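Local coordinates for protein aminopeptidase N (Francisella tularensis subsp. tularensis, PDB 5DLL) that removes N-terminal amino acids from peptides as a zinc-dependent M1-family aminopeptidase and is thought to take part in the breakdown of intracellular peptides, at residues Q751-H756 / F787-L792; V743-L748 / P777-S782. One frame throughout, in Å; residues are numbered along the deposited sequence.

Interaction 1: residues Q751-H756 / F787-L792; sequences QAQISH and FGANFL
Ala-752 ends helix 741-752 and lies beside Phe-787 of helix 777-788, with CA atoms 4.8 Å apart. Further along, Gln-753 CA lies 5.1 Å from Asn-790 CA. The side chain of Asn-790 bridges the gap. Asn-790 ND2 gives an almost straight hydrogen bond to Ala-752 O, 2.9 Å long with an N-H...O angle of 174°. A second, more bent bond runs from Asn-790 ND2 to Ile-754 O at 2.8 Å. Both acceptors lie in or near the amide plane, so the two bonds fix the rotation of the group. The donor is tilted somewhat from the carbonyl plane of Ala-752 and stands well above that of Ile-754. With CG anti to the backbone N (chi1 -180°), the Asn-790 amide ties the turn after helix 741-752 to the turn before helix 791-794. Asn-790 is also the N-cap residue of that short helix, where OD1 bonds weakly to Gln-793 N. Ala-752 CB packs on Phe-787 N at 3.7 Å. Gln-753 NE2 lies against Ala-789 CB, with a weak bond to Gly-786 O. Within this C-terminal helical ARM-repeat region, helix 759-767 packs on Ile-754 through Ile-762 and on Phe-787 through Leu-760 and Val-763.

Interaction 2: residues V743-L748 / P777-S782; sequences VVNKWL and PNKVYS
Asn-778 O is gripped twice by Ser-782, one helical turn further on, and the same serine faces Asn-745 of the other helix. Ser-782 OG donates to Asn-778 O over 2.9 Å. Ser-782 N reaches Asn-778 O from the opposite face of the carbonyl plane, in the normal helical bond of 3.2 Å. With OG beside its own backbone N (chi1 -63°), the hydroxyl folds back onto its helix and also lies against the neighbouring one. Asn-745 CB rests on this hydroxyl, 3.3 Å from Ser-782 OG. Ser-782 CB in turn packs against Asn-745 O at 3.5 Å. The Asn-745 amide lies between two side chains of helix 777-788. Asn-745 ND2 is 3.8 Å from Asn-778 CB. Asn-745 OD1 is 3.8 Å from Lys-779 CG. These are van der Waals contacts. The two asparagine amide planes are 28° apart, and the lysine chain runs at about a right angle to Asn-745. Lys-779 NZ finds its hydrogen-bond partner elsewhere, at Ala-771 O. Leu-748 adds an apolar contact, Leu-748 CB to Ser-782 CB at 4.2 Å. Asn-745 and Ser-782 have the nearest CA atoms. The axes of the two short segments approach to 8.9 Å and run in roughly the same direction, 30° apart. This is packing of two helices within the C-terminal helical ARM-repeat region. Leu-766 of helix 759-767 touches Leu-748. On the far face of helix 777-788, Val-780 packs on Val-819 and Met-823 of helix 817-824.

Overall arrangement
Interactions 1 and 2 both use helices 741-752 and 777-788, and their centres are 14 Å apart. Interaction 1 also reaches the start of helix 791-794. Along the chain their segments alternate: 743-748, 751-756, 777-782, then 787-792. Interaction 2 pairs the earlier parts of the helices, and interaction 1 their later parts and the turns that follow. They meet where Ala-752 CB packs near Ser-782 O. Helix 759-767 lies between the two helices in sequence and touches both contacts. All four segments belong to the C-terminal, mainly helical ARM-repeat region. The two contacts follow one another along one helix pair, away from the zinc and sodium sites.

Interaction 1: residues Q751-H756 / F787-L792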
ATOM      1  N   GLN A 751     -24.240  -6.312  -2.361  1.00 47.23           N
ATOM      2  CA  GLN A 751     -25.372  -6.162  -3.276  1.00 48.08           C
ATOM      3  C   GLN A 751     -24.914  -5.635  -4.638  1.00 51.80           C
ATOM      4  O   GLN A 751     -25.324  -6.154  -5.680  1.00 47.75           O
ATOM      5  CB  GLN A 751     -26.430  -5.240  -2.674  1.00 43.01           C
ATOM      6  CG  GLN A 751     -27.264  -5.894  -1.589  1.00 46.64           C
ATOM      7  CD  GLN A 751     -28.069  -4.888  -0.790  1.00 55.98           C
ATOM      8  OE1 GLN A 751     -29.297  -4.844  -0.881  1.00 56.26           O
ATOM      9  NE2 GLN A 751     -27.376  -4.061  -0.013  1.00 56.34           N
ATOM     10  N   ALA A 752     -24.047  -4.624  -4.617  1.00 48.14           N
ATOM     11  CA  ALA A 752     -23.464  -4.061  -5.839  1.00 49.53           C
ATOM     12  C   ALA A 752     -22.767  -5.111  -6.699  1.00 49.64           C
ATOM     13  O   ALA A 752     -22.741  -4.996  -7.926  1.00 50.02           O
ATOM     14  CB  ALA A 752     -22.485  -2.947  -5.489  1.00 51.66           C
ATOM     15  N   GLN A 753     -22.208  -6.130  -6.049  1.00 47.01           N
ATOM     16  CA  GLN A 753     -21.445  -7.179  -6.723  1.00 48.77           C
ATOM     17  C   GLN A 753     -22.288  -8.383  -7.167  1.00 47.68           C
ATOM     18  O   GLN A 753     -21.737  -9.349  -7.694  1.00 48.56           O
ATOM     19  CB  GLN A 753     -20.321  -7.662  -5.800  1.00 55.26           C
ATOM     20  CG  GLN A 753     -19.348  -6.570  -5.364  1.00 58.79           C
ATOM     21  CD  GLN A 753     -18.099  -6.489  -6.220  1.00 64.81           C
ATOM     22  OE1 GLN A 753     -17.440  -7.497  -6.479  1.00 76.62           O
ATOM     23  NE2 GLN A 753     -17.753  -5.279  -6.644  1.00 67.66           N
ATOM     24  N   ILE A 754     -23.606  -8.335  -6.967  1.00 48.07           N
ATOM     25  CA  ILE A 754     -24.493  -9.435  -7.377  1.00 48.92           C
ATOM     26  C   ILE A 754     -24.326  -9.741  -8.862  1.00 49.68           C
ATOM     27  O   ILE A 754     -24.379  -8.834  -9.692  1.00 58.74           O
ATOM     28  CB  ILE A 754     -25.981  -9.107  -7.114  1.00 52.10           C
ATOM     29  CG1 ILE A 754     -26.280  -9.137  -5.612  1.00 60.38           C
ATOM     30  CG2 ILE A 754     -26.898 -10.095  -7.830  1.00 52.95           C
ATOM     31  CD1 ILE A 754     -27.560  -8.422  -5.227  1.00 66.06           C
ATOM     32  N   SER A 755     -24.126 -11.018  -9.183  1.00 54.59           N
ATOM     33  CA  SER A 755     -24.047 -11.476 -10.568  1.00 63.30           C
ATOM     34  C   SER A 755     -25.430 -11.897 -11.035  1.00 68.55           C
ATOM     35  O   SER A 755     -25.763 -13.082 -11.039  1.00 92.50           O
ATOM     36  CB  SER A 755     -23.072 -12.649 -10.695  1.00 66.04           C
ATOM     37  OG  SER A 755     -21.742 -12.226 -10.466  1.00 76.07           O
ATOM     38  N   HIS A 756     -26.241 -10.914 -11.410  1.00 71.66           N
ATOM     39  CA  HIS A 756     -27.605 -11.166 -11.866  1.00 78.19           C
ATOM     40  C   HIS A 756     -28.158  -9.944 -12.589  1.00 78.45           C
ATOM     41  O   HIS A 756     -27.787  -8.813 -12.280  1.00 78.58           O
ATOM     42  CB  HIS A 756     -28.510 -11.535 -10.683  1.00 84.70           C
ATOM     43  CG  HIS A 756     -29.864 -12.031 -11.092  1.00 96.99           C
ATOM     44  ND1 HIS A 756     -31.031 -11.381 -10.750  1.00 92.44           N
ATOM     45  CD2 HIS A 756     -30.234 -13.106 -11.827  1.00 92.98           C
ATOM     46  CE1 HIS A 756     -32.062 -12.039 -11.252  1.00 95.33           C
ATOM     47  NE2 HIS A 756     -31.605 -13.089 -11.910  1.00 93.89           N
ATOM     48  N   PHE A 787     -20.193  -1.234  -7.836  1.00 47.66           N
ATOM     49  CA  PHE A 787     -20.907  -1.577  -9.065  1.00 47.25           C
ATOM     50  C   PHE A 787     -19.999  -1.464 -10.284  1.00 47.96           C
ATOM     51  O   PHE A 787     -20.116  -2.250 -11.222  1.00 51.91           O
ATOM     52  CB  PHE A 787     -22.147  -0.706  -9.262  1.00 49.58           C
ATOM     53  CG  PHE A 787     -22.923  -1.054 -10.501  1.00 52.39           C
ATOM     54  CD1 PHE A 787     -23.676  -2.219 -10.555  1.00 56.13           C
ATOM     55  CD2 PHE A 787     -22.872  -0.240 -11.624  1.00 52.39           C
ATOM     56  CE1 PHE A 787     -24.378  -2.561 -11.699  1.00 54.83           C
ATOM     57  CE2 PHE A 787     -23.574  -0.573 -12.770  1.00 53.02           C
ATOM     58  CZ  PHE A 787     -24.327  -1.736 -12.808  1.00 58.93           C
ATOM     59  N   GLY A 788     -19.094  -0.490 -10.268  1.00 49.78           N
ATOM     60  CA  GLY A 788     -18.097  -0.344 -11.327  1.00 49.77           C
ATOM     61  C   GLY A 788     -17.115  -1.503 -11.402  1.00 50.13           C
ATOM     62  O   GLY A 788     -16.530  -1.749 -12.457  1.00 53.57           O
ATOM     63  N   ALA A 789     -16.930  -2.203 -10.281  1.00 49.50           N
ATOM     64  CA  ALA A 789     -16.073  -3.396 -10.216  1.00 49.42           C
ATOM     65  C   ALA A 789     -16.829  -4.709 -10.473  1.00 47.24           C
ATOM     66  O   ALA A 789     -16.209  -5.767 -10.562  1.00 47.20           O
ATOM     67  CB  ALA A 789     -15.368  -3.460  -8.870  1.00 47.29           C
ATOM     68  N   ASN A 790     -18.158  -4.636 -10.569  1.00 44.57           N
ATOM     69  CA  ASN A 790     -18.998  -5.768 -10.968  1.00 44.84           C
ATOM     70  C   ASN A 790     -18.942  -5.906 -12.487  1.00 44.43           C
ATOM     71  O   ASN A 790     -19.709  -5.263 -13.203  1.00 50.44           O
ATOM     72  CB  ASN A 790     -20.445  -5.543 -10.490  1.00 46.62           C
ATOM     73  CG  ASN A 790     -21.388  -6.681 -10.861  1.00 45.75           C
ATOM     74  OD1 ASN A 790     -21.153  -7.428 -11.809  1.00 44.25           O
ATOM     75  ND2 ASN A 790     -22.480  -6.800 -10.117  1.00 45.72           N
ATOM     76  N   PHE A 791     -18.042  -6.763 -12.962  1.00 44.16           N
ATOM     77  CA  PHE A 791     -17.656  -6.811 -14.379  1.00 46.05           C
ATOM     78  C   PHE A 791     -18.818  -7.021 -15.357  1.00 49.57           C
ATOM     79  O   PHE A 791     -19.080  -6.160 -16.190  1.00 51.17           O
ATOM     80  CB  PHE A 791     -16.590  -7.887 -14.597  1.00 44.38           C
ATOM     81  CG  PHE A 791     -15.865  -7.768 -15.905  1.00 44.41           C
ATOM     82  CD1 PHE A 791     -14.874  -6.806 -16.078  1.00 46.61           C
ATOM     83  CD2 PHE A 791     -16.156  -8.625 -16.959  1.00 45.27           C
ATOM     84  CE1 PHE A 791     -14.194  -6.694 -17.283  1.00 46.56           C
ATOM     85  CE2 PHE A 791     -15.476  -8.524 -18.163  1.00 48.33           C
ATOM     86  CZ  PHE A 791     -14.495  -7.555 -18.327  1.00 49.16           C
ATOM     87  N   LEU A 792     -19.508  -8.155 -15.253  1.00 56.40           N
ATOM     88  CA  LEU A 792     -20.590  -8.497 -16.185  1.00 64.13           C
ATOM     89  C   LEU A 792     -21.693  -7.429 -16.267  1.00 62.71           C
ATOM     90  O   LEU A 792     -22.137  -7.068 -17.363  1.00 58.74           O
ATOM     91  CB  LEU A 792     -21.207  -9.849 -15.799  1.00 84.12           C
ATOM     92  CG  LEU A 792     -22.479 -10.303 -16.530  1.00110.51           C
ATOM     93  CD1 LEU A 792     -22.322 -10.249 -18.046  1.00118.95           C
ATOM     94  CD2 LEU A 792     -22.868 -11.702 -16.071  1.00108.02           C
TER

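Interaction 2: residues V743-L748 / P777-S782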
ATOM      1  N   VAL A 743     -20.013  -2.112   8.500  1.00 54.72           N
ATOM      2  CA  VAL A 743     -20.634  -3.355   8.043  1.00 51.36           C
ATOM      3  C   VAL A 743     -21.747  -3.096   7.020  1.00 55.43           C
ATOM      4  O   VAL A 743     -21.964  -3.907   6.115  1.00 49.52           O
ATOM      5  CB  VAL A 743     -21.197  -4.157   9.241  1.00 49.86           C
ATOM      6  CG1 VAL A 743     -21.836  -5.464   8.782  1.00 46.38           C
ATOM      7  CG2 VAL A 743     -20.094  -4.423  10.260  1.00 52.21           C
ATOM      8  N   VAL A 744     -22.450  -1.972   7.167  1.00 60.59           N
ATOM      9  CA  VAL A 744     -23.473  -1.568   6.193  1.00 61.70           C
ATOM     10  C   VAL A 744     -22.824  -1.300   4.834  1.00 52.13           C
ATOM     11  O   VAL A 744     -23.400  -1.613   3.796  1.00 52.37           O
ATOM     12  CB  VAL A 744     -24.262  -0.314   6.648  1.00 65.11           C
ATOM     13  CG1 VAL A 744     -25.236   0.137   5.566  1.00 73.67           C
ATOM     14  CG2 VAL A 744     -25.019  -0.583   7.941  1.00 62.99           C
ATOM     15  N   ASN A 745     -21.627  -0.722   4.846  1.00 54.02           N
ATOM     16  CA  ASN A 745     -20.861  -0.522   3.615  1.00 56.25           C
ATOM     17  C   ASN A 745     -20.634  -1.839   2.873  1.00 62.25           C
ATOM     18  O   ASN A 745     -20.808  -1.915   1.656  1.00 65.08           O
ATOM     19  CB  ASN A 745     -19.516   0.151   3.919  1.00 57.92           C
ATOM     20  CG  ASN A 745     -19.668   1.605   4.334  1.00 58.10           C
ATOM     21  OD1 ASN A 745     -20.781   2.128   4.429  1.00 51.52           O
ATOM     22  ND2 ASN A 745     -18.541   2.269   4.581  1.00 58.92           N
ATOM     23  N   LYS A 746     -20.266  -2.876   3.621  1.00 60.20           N
ATOM     24  CA  LYS A 746     -20.074  -4.209   3.056  1.00 53.54           C
ATOM     25  C   LYS A 746     -21.396  -4.785   2.543  1.00 49.59           C
ATOM     26  O   LYS A 746     -21.422  -5.523   1.557  1.00 45.79           O
ATOM     27  CB  LYS A 746     -19.449  -5.142   4.097  1.00 64.04           C
ATOM     28  CG  LYS A 746     -18.085  -4.678   4.593  1.00 80.61           C
ATOM     29  CD  LYS A 746     -17.375  -5.742   5.414  1.00 86.43           C
ATOM     30  CE  LYS A 746     -15.960  -5.306   5.766  1.00 84.15           C
ATOM     31  NZ  LYS A 746     -15.091  -6.462   6.115  1.00 90.82           N
ATOM     32  N   TRP A 747     -22.489  -4.443   3.220  1.00 43.75           N
ATOM     33  CA  TRP A 747     -23.831  -4.817   2.780  1.00 41.87           C
ATOM     34  C   TRP A 747     -24.150  -4.214   1.406  1.00 43.10           C
ATOM     35  O   TRP A 747     -24.714  -4.887   0.536  1.00 40.32           O
ATOM     36  CB  TRP A 747     -24.850  -4.371   3.827  1.00 38.60           C
ATOM     37  CG  TRP A 747     -26.268  -4.718   3.524  1.00 41.96           C
ATOM     38  CD1 TRP A 747     -26.831  -5.965   3.514  1.00 43.89           C
ATOM     39  CD2 TRP A 747     -27.320  -3.799   3.224  1.00 47.02           C
ATOM     40  NE1 TRP A 747     -28.170  -5.878   3.208  1.00 43.99           N
ATOM     41  CE2 TRP A 747     -28.496  -4.559   3.029  1.00 49.47           C
ATOM     42  CE3 TRP A 747     -27.384  -2.405   3.092  1.00 45.21           C
ATOM     43  CZ2 TRP A 747     -29.722  -3.970   2.707  1.00 48.57           C
ATOM     44  CZ3 TRP A 747     -28.599  -1.822   2.777  1.00 43.41           C
ATOM     45  CH2 TRP A 747     -29.753  -2.605   2.586  1.00 45.76           C
ATOM     46  N   LEU A 748     -23.773  -2.952   1.218  1.00 44.88           N
ATOM     47  CA  LEU A 748     -23.949  -2.269  -0.065  1.00 45.50           C
ATOM     48  C   LEU A 748     -23.057  -2.889  -1.136  1.00 48.99           C
ATOM     49  O   LEU A 748     -23.524  -3.231  -2.225  1.00 51.67           O
ATOM     50  CB  LEU A 748     -23.619  -0.779   0.066  1.00 45.79           C
ATOM     51  CG  LEU A 748     -24.512   0.059   0.987  1.00 45.67           C
ATOM     52  CD1 LEU A 748     -23.844   1.385   1.315  1.00 46.23           C
ATOM     53  CD2 LEU A 748     -25.882   0.283   0.362  1.00 45.19           C
ATOM     54  N   PRO A 777     -18.243   9.720   1.291  1.00 59.72           N
ATOM     55  CA  PRO A 777     -17.446   9.113   0.212  1.00 56.63           C
ATOM     56  C   PRO A 777     -17.217   7.604   0.345  1.00 58.03           C
ATOM     57  O   PRO A 777     -17.046   6.914  -0.662  1.00 53.65           O
ATOM     58  CB  PRO A 777     -16.109   9.861   0.296  1.00 59.17           C
ATOM     59  CG  PRO A 777     -16.034  10.365   1.693  1.00 63.85           C
ATOM     60  CD  PRO A 777     -17.445  10.671   2.090  1.00 62.59           C
ATOM     61  N   ASN A 778     -17.205   7.104   1.575  1.00 59.65           N
ATOM     62  CA  ASN A 778     -17.020   5.678   1.822  1.00 54.40           C
ATOM     63  C   ASN A 778     -18.195   4.864   1.289  1.00 51.13           C
ATOM     64  O   ASN A 778     -18.021   3.738   0.826  1.00 51.93           O
ATOM     65  CB  ASN A 778     -16.831   5.421   3.318  1.00 56.87           C
ATOM     66  CG  ASN A 778     -15.531   5.997   3.845  1.00 56.56           C
ATOM     67  OD1 ASN A 778     -14.452   5.593   3.419  1.00 55.25           O
ATOM     68  ND2 ASN A 778     -15.627   6.950   4.765  1.00 59.98           N
ATOM     69  N   LYS A 779     -19.387   5.445   1.348  1.00 48.45           N
ATOM     70  CA  LYS A 779     -20.587   4.794   0.838  1.00 50.31           C
ATOM     71  C   LYS A 779     -20.633   4.854  -0.689  1.00 48.25           C
ATOM     72  O   LYS A 779     -21.235   3.993  -1.338  1.00 49.54           O
ATOM     73  CB  LYS A 779     -21.835   5.439   1.436  1.00 54.70           C
ATOM     74  CG  LYS A 779     -21.809   5.499   2.955  1.00 58.00           C
ATOM     75  CD  LYS A 779     -23.202   5.543   3.557  1.00 60.99           C
ATOM     76  CE  LYS A 779     -23.146   5.546   5.078  1.00 60.67           C
ATOM     77  NZ  LYS A 779     -24.286   4.796   5.668  1.00 60.09           N
ATOM     78  N   VAL A 780     -19.992   5.871  -1.252  1.00 44.95           N
ATOM     79  CA  VAL A 780     -19.875   6.007  -2.698  1.00 45.26           C
ATOM     80  C   VAL A 780     -18.929   4.947  -3.275  1.00 42.69           C
ATOM     81  O   VAL A 780     -19.190   4.411  -4.348  1.00 41.14           O
ATOM     82  CB  VAL A 780     -19.403   7.429  -3.096  1.00 47.59           C
ATOM     83  CG1 VAL A 780     -19.144   7.523  -4.595  1.00 50.10           C
ATOM     84  CG2 VAL A 780     -20.429   8.473  -2.664  1.00 46.67           C
ATOM     85  N   TYR A 781     -17.843   4.642  -2.564  1.00 44.08           N
ATOM     86  CA  TYR A 781     -16.897   3.604  -3.012  1.00 48.30           C
ATOM     87  C   TYR A 781     -17.499   2.212  -2.860  1.00 47.30           C
ATOM     88  O   TYR A 781     -17.206   1.307  -3.645  1.00 48.68           O
ATOM     89  CB  TYR A 781     -15.570   3.676  -2.242  1.00 48.72           C
ATOM     90  CG  TYR A 781     -14.919   5.045  -2.227  1.00 57.76           C
ATOM     91  CD1 TYR A 781     -14.970   5.884  -3.342  1.00 60.71           C
ATOM     92  CD2 TYR A 781     -14.237   5.498  -1.101  1.00 64.23           C
ATOM     93  CE1 TYR A 781     -14.374   7.133  -3.327  1.00 61.26           C
ATOM     94  CE2 TYR A 781     -13.636   6.749  -1.078  1.00 66.42           C
ATOM     95  CZ  TYR A 781     -13.708   7.560  -2.194  1.00 63.78           C
ATOM     96  OH  TYR A 781     -13.115   8.801  -2.183  1.00 75.86           O
ATOM     97  N   SER A 782     -18.336   2.050  -1.841  1.00 48.25           N
ATOM     98  CA  SER A 782     -19.037   0.796  -1.611  1.00 46.25           C
ATOM     99  C   SER A 782     -20.047   0.516  -2.713  1.00 43.96           C
ATOM    100  O   SER A 782     -19.934  -0.486  -3.415  1.00 43.89           O
ATOM    101  CB  SER A 782     -19.751   0.822  -0.258  1.00 45.66           C
ATOM    102  OG  SER A 782     -18.815   0.949   0.795  1.00 48.81           O
TER